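Local coordinates for protein prephenate dehydrogenase (Corynebacterium glutamicum ATCC 13032, PDB 3KTD) that probably oxidises prephenate with NAD+ or NADP+ as the hydride acceptor, at residues 193-198 with 246-251; 198-203 with 254-259. All blocks are in the same frame, centred on the assembly; numbering follows the deposited sequence.

Contact 1 of 2, residues 193-198 with 246-251; sequences AAARVS and ESNAGP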
loop_
_atom_site.group_PDB
_atom_site.type_symbol
_atom_site.label_atom_id
_atom_site.label_comp_id
_atom_site.label_asym_id
_atom_site.label_seq_id
_atom_site.Cartn_x
_atom_site.Cartn_y
_atom_site.Cartn_z
ATOM N N ALA A 193 -9.228 -4.502 16.175
ATOM C CA ALA A 193 -9.340 -4.243 14.744
ATOM C C ALA A 193 -8.280 -3.252 14.272
ATOM O O ALA A 193 -7.567 -3.524 13.309
ATOM C CB ALA A 193 -10.726 -3.730 14.406
ATOM N N ALA A 194 -8.172 -2.113 14.949
ATOM C CA ALA A 194 -7.226 -1.071 14.549
ATOM C C ALA A 194 -5.795 -1.571 14.611
ATOM O O ALA A 194 -4.956 -1.117 13.846
ATOM C CB ALA A 194 -7.375 0.149 15.423
ATOM N N ALA A 195 -5.509 -2.488 15.534
ATOM C CA ALA A 195 -4.169 -3.055 15.645
ATOM C C ALA A 195 -3.834 -3.770 14.345
ATOM O O ALA A 195 -2.727 -3.630 13.803
ATOM C CB ALA A 195 -4.077 -4.022 16.817
ATOM N N ARG A 196 -4.811 -4.524 13.849
ATOM C CA ARG A 196 -4.644 -5.302 12.636
ATOM C C ARG A 196 -4.637 -4.441 11.380
ATOM O O ARG A 196 -3.689 -4.500 10.603
ATOM C CB ARG A 196 -5.759 -6.338 12.522
ATOM C CG ARG A 196 -5.750 -7.402 13.626
ATOM C CD ARG A 196 -7.013 -8.267 13.571
ATOM N NE ARG A 196 -6.962 -9.367 14.527
ATOM C CZ ARG A 196 -6.319 -10.518 14.341
ATOM N NH1 ARG A 196 -5.645 -10.759 13.222
ATOM N NH2 ARG A 196 -6.343 -11.436 15.293
ATOM N N VAL A 197 -5.671 -3.620 11.198
ATOM C CA VAL A 197 -5.867 -2.932 9.920
ATOM C C VAL A 197 -5.215 -1.560 9.772
ATOM O O VAL A 197 -5.222 -0.982 8.678
ATOM C CB VAL A 197 -7.370 -2.805 9.583
ATOM C CG1 VAL A 197 -8.018 -4.176 9.549
ATOM C CG2 VAL A 197 -8.063 -1.905 10.573
ATOM N N SER A 198 -4.636 -1.045 10.847
ATOM C CA SER A 198 -4.042 0.289 10.807
ATOM C C SER A 198 -2.666 0.373 11.468
ATOM O O SER A 198 -1.723 0.912 10.892
ATOM C CB SER A 198 -4.995 1.286 11.465
ATOM O OG SER A 198 -4.358 2.534 11.653
ATOM N N GLU A 246 1.988 2.691 20.523
ATOM C CA GLU A 246 2.310 2.591 21.950
ATOM C C GLU A 246 1.041 2.577 22.800
ATOM O O GLU A 246 0.929 1.779 23.735
ATOM C CB GLU A 246 3.280 3.697 22.369
ATOM C CG GLU A 246 4.673 3.516 21.763
ATOM C CD GLU A 246 5.535 4.765 21.790
ATOM O OE1 GLU A 246 4.998 5.879 21.945
ATOM O OE2 GLU A 246 6.763 4.632 21.629
ATOM N N SER A 247 0.077 3.433 22.450
ATOM C CA SER A 247 -1.244 3.439 23.108
ATOM C C SER A 247 -1.917 2.069 23.052
ATOM O O SER A 247 -2.605 1.678 23.988
ATOM C CB SER A 247 -2.187 4.436 22.428
ATOM O OG SER A 247 -1.662 5.752 22.404
ATOM N N ASN A 248 -1.712 1.353 21.945
ATOM C CA ASN A 248 -2.366 0.071 21.698
ATOM C C ASN A 248 -1.374 -1.099 21.580
ATOM O O ASN A 248 -1.584 -2.029 20.807
ATOM C CB ASN A 248 -3.191 0.202 20.408
ATOM C CG ASN A 248 -4.238 -0.877 20.260
ATOM O OD1 ASN A 248 -4.732 -1.421 21.245
ATOM N ND2 ASN A 248 -4.593 -1.182 19.017
ATOM N N ALA A 249 -0.306 -1.057 22.371
ATOM C CA ALA A 249 0.743 -2.073 22.322
ATOM C C ALA A 249 0.228 -3.492 22.542
ATOM O O ALA A 249 0.660 -4.428 21.865
ATOM C CB ALA A 249 1.808 -1.753 23.340
ATOM N N GLY A 250 -0.693 -3.656 23.483
ATOM C CA GLY A 250 -1.201 -4.982 23.818
ATOM C C GLY A 250 -1.795 -5.673 22.610
ATOM O O GLY A 250 -1.224 -6.636 22.102
ATOM N N PRO A 251 -2.944 -5.177 22.131
ATOM C CA PRO A 251 -3.583 -5.735 20.939
ATOM C C PRO A 251 -2.696 -5.730 19.691
ATOM O O PRO A 251 -2.864 -6.607 18.831
ATOM C CB PRO A 251 -4.803 -4.830 20.745
ATOM C CG PRO A 251 -5.129 -4.367 22.120
ATOM C CD PRO A 251 -3.789 -4.148 22.766
#
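The N248 side chain reaches A195 because its CG stands opposite the backbone N (chi1 -162°), beside the carbonyl carbon. A modest chi2 of 28° then brings the amide nitrogen to the methyl. N248 ND2 lies 3.6 Å from A195 CB. The same ND2 is 3.8 Å from A195 N, a contact and not a bond. The amide hydrogens are used nearby: ND2 bonds to D191 O, one turn earlier on the same helix, and to H199 ND1, one turn later. The amide therefore lies along the side of helix 187-214, with A195 between its two partners. P251 completes the contact. A195 CB sits 3.5 Å from P251 O and 4.1 Å from P251 CB, touching both carbonyl and ring. The CA atoms of A195 and P251 are 6.0 Å apart, a close approach that the small alanine allows. N248 is the single residue between helix 238-247 and helix 249-270. It takes the N-cap position of the second helix, but its side chain makes no capping bond and is turned to helix 187-214. Next to A195, R196 NH1 bonds to V211 O of the second subunit. The contact thus fits the junction of helices 238-247 and 249-270 against the side of helix 187-214, with the V103 loop touching N248.

Contact 2 of 2, residues 198-203 with 254-259; sequences SHLTHI and KALDEA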
loop_
_atom_site.group_PDB
_atom_site.type_symbol
_atom_site.label_atom_id
_atom_site.label_comp_id
_atom_site.label_asym_id
_atom_site.label_seq_id
_atom_site.Cartn_x
_atom_site.Cartn_y
_atom_site.Cartn_z
ATOM N N SER A 198 -4.636 -1.045 10.847
ATOM C CA SER A 198 -4.042 0.289 10.807
ATOM C C SER A 198 -2.666 0.373 11.468
ATOM O O SER A 198 -1.723 0.912 10.892
ATOM C CB SER A 198 -4.995 1.286 11.465
ATOM O OG SER A 198 -4.358 2.534 11.653
ATOM N N HIS A 199 -2.553 -0.151 12.683
ATOM C CA HIS A 199 -1.304 -0.071 13.424
ATOM C C HIS A 199 -0.248 -1.018 12.842
ATOM O O HIS A 199 0.853 -0.581 12.549
ATOM C CB HIS A 199 -1.534 -0.278 14.931
ATOM C CG HIS A 199 -2.554 0.663 15.516
ATOM N ND1 HIS A 199 -3.298 0.363 16.637
ATOM C CD2 HIS A 199 -2.985 1.877 15.096
ATOM C CE1 HIS A 199 -4.115 1.365 16.902
ATOM N NE2 HIS A 199 -3.944 2.297 15.981
ATOM N N LEU A 200 -0.589 -2.288 12.635
ATOM C CA LEU A 200 0.329 -3.224 11.978
ATOM C C LEU A 200 0.638 -2.713 10.578
ATOM O O LEU A 200 1.772 -2.846 10.106
ATOM C CB LEU A 200 -0.272 -4.631 11.893
ATOM C CG LEU A 200 0.552 -5.724 11.188
ATOM C CD1 LEU A 200 1.831 -6.058 11.959
ATOM C CD2 LEU A 200 -0.295 -6.980 10.991
ATOM N N THR A 201 -0.367 -2.119 9.922
ATOM C CA THR A 201 -0.176 -1.552 8.583
ATOM C C THR A 201 0.986 -0.576 8.643
ATOM O O THR A 201 1.916 -0.637 7.828
ATOM C CB THR A 201 -1.438 -0.847 8.058
ATOM O OG1 THR A 201 -2.522 -1.779 8.021
ATOM C CG2 THR A 201 -1.220 -0.267 6.651
ATOM N N HIS A 202 0.947 0.302 9.642
ATOM C CA HIS A 202 2.030 1.275 9.844
ATOM C C HIS A 202 3.379 0.637 10.209
ATOM O O HIS A 202 4.399 1.077 9.709
ATOM C CB HIS A 202 1.626 2.331 10.873
ATOM C CG HIS A 202 0.647 3.332 10.344
ATOM N ND1 HIS A 202 -0.691 3.315 10.672
ATOM C CD2 HIS A 202 0.808 4.359 9.476
ATOM C CE1 HIS A 202 -1.306 4.301 10.047
ATOM N NE2 HIS A 202 -0.420 4.947 9.311
ATOM N N ILE A 203 3.378 -0.395 11.051
ATOM C CA ILE A 203 4.615 -1.061 11.439
ATOM C C ILE A 203 5.288 -1.708 10.220
ATOM O O ILE A 203 6.487 -1.557 10.022
ATOM C CB ILE A 203 4.383 -2.154 12.483
ATOM C CG1 ILE A 203 3.924 -1.564 13.815
ATOM C CG2 ILE A 203 5.664 -2.928 12.720
ATOM C CD1 ILE A 203 5.013 -0.853 14.581
ATOM N N LYS A 254 -0.395 -8.862 19.738
ATOM C CA LYS A 254 -1.152 -10.057 19.319
ATOM C C LYS A 254 -1.224 -10.088 17.793
ATOM O O LYS A 254 -1.066 -11.137 17.165
ATOM C CB LYS A 254 -2.580 -10.069 19.874
ATOM C CG LYS A 254 -2.705 -10.344 21.368
ATOM C CD LYS A 254 -4.159 -10.131 21.844
ATOM C CE LYS A 254 -4.291 -10.047 23.372
ATOM N NZ LYS A 254 -4.074 -11.362 24.047
ATOM N N ALA A 255 -1.469 -8.917 17.211
ATOM C CA ALA A 255 -1.534 -8.769 15.761
ATOM C C ALA A 255 -0.158 -9.015 15.114
ATOM O O ALA A 255 -0.048 -9.780 14.167
ATOM C CB ALA A 255 -2.072 -7.381 15.404
ATOM N N LEU A 256 0.885 -8.380 15.644
ATOM C CA LEU A 256 2.234 -8.541 15.108
ATOM C C LEU A 256 2.727 -9.994 15.206
ATOM O O LEU A 256 3.450 -10.459 14.325
ATOM C CB LEU A 256 3.207 -7.578 15.800
ATOM C CG LEU A 256 4.675 -7.545 15.343
ATOM C CD1 LEU A 256 4.805 -7.384 13.847
ATOM C CD2 LEU A 256 5.415 -6.422 16.046
ATOM N N ASP A 257 2.317 -10.704 16.258
ATOM C CA ASP A 257 2.678 -12.114 16.435
ATOM C C ASP A 257 2.046 -12.997 15.385
ATOM O O ASP A 257 2.622 -14.024 15.008
ATOM C CB ASP A 257 2.291 -12.633 17.823
ATOM C CG ASP A 257 3.276 -12.221 18.891
ATOM O OD1 ASP A 257 4.177 -11.415 18.588
ATOM O OD2 ASP A 257 3.161 -12.697 20.042
ATOM N N GLU A 258 0.853 -12.628 14.936
ATOM C CA GLU A 258 0.227 -13.356 13.846
ATOM C C GLU A 258 1.046 -13.109 12.580
ATOM O O GLU A 258 1.296 -14.030 11.809
ATOM C CB GLU A 258 -1.229 -12.930 13.638
ATOM C CG GLU A 258 -2.192 -13.424 14.703
ATOM C CD GLU A 258 -3.655 -13.350 14.264
ATOM O OE1 GLU A 258 -3.935 -13.209 13.044
ATOM O OE2 GLU A 258 -4.534 -13.444 15.150
ATOM N N ALA A 259 1.466 -11.863 12.383
ATOM C CA ALA A 259 2.284 -11.499 11.240
ATOM C C ALA A 259 3.605 -12.292 11.235
ATOM O O ALA A 259 4.000 -12.820 10.208
ATOM C CB ALA A 259 2.550 -10.019 11.247
#
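This is an apolar helix-helix contact in the all-helical dimerization domain, between helix 187-214 and helix 249-270. The short segments cross at a signed angle of -54°, and their axes approach to 10.0 Å. Their nearest CA atoms, those of L200 and L256, are 6.5 Å apart. L200 carries the contact. Its CA-CB bond points at the other helix, and CG lies trans to the backbone N (chi1 178°), which extends both methyls across the gap. L200 CD1 meets L256 CD1 at 3.8 Å. It also comes within 4.0 Å of L256 CA, so it rests against the base of that residue as well as its tip. L256 leaves its helix along the flank, and its CD1 comes back to meet the L200 methyl. The two leucines run obliquely across each other. The same methyl, L200 CD1, lies 4.1 Å from A259 CB, which is also near CD2. All four touching residues, L200, A255, L256 and A259, are buried. L252, one turn before L256 on helix 249-270, packs on both L200 and I203. The second subunit covers the contact further: its V211 packs on L200, its L263 on L256 and its L280 on I203. This is consistent with a core that continues into the dimer interface. The other methyl, L200 CD2, is 4.2 Å from A255 O, a carbonyl that already accepts the helical bond from A259 N at 3.1 Å.

How the contacts relate
Contacts 1 and 2 have centres about 7 Å apart and share S198. Both join helix 187-214 to helix 249-270, and contact 1 also takes in the end of helix 238-247. Along the chain the segments alternate: 193-198, 198-203, 246-251, 254-259. They are successive parts of one helix interface within the dimerization domain. A salt bridge from R196 NH2 to E258 OE2 (2.7 Å) ties contact 1 to contact 2. The backbone links them too: L200 N probably bonds to A195 O at 2.8 Å, across the wider pi-type turn. Both contacts reach the second subunit, consistent with this helix interface forming part of the dimer core.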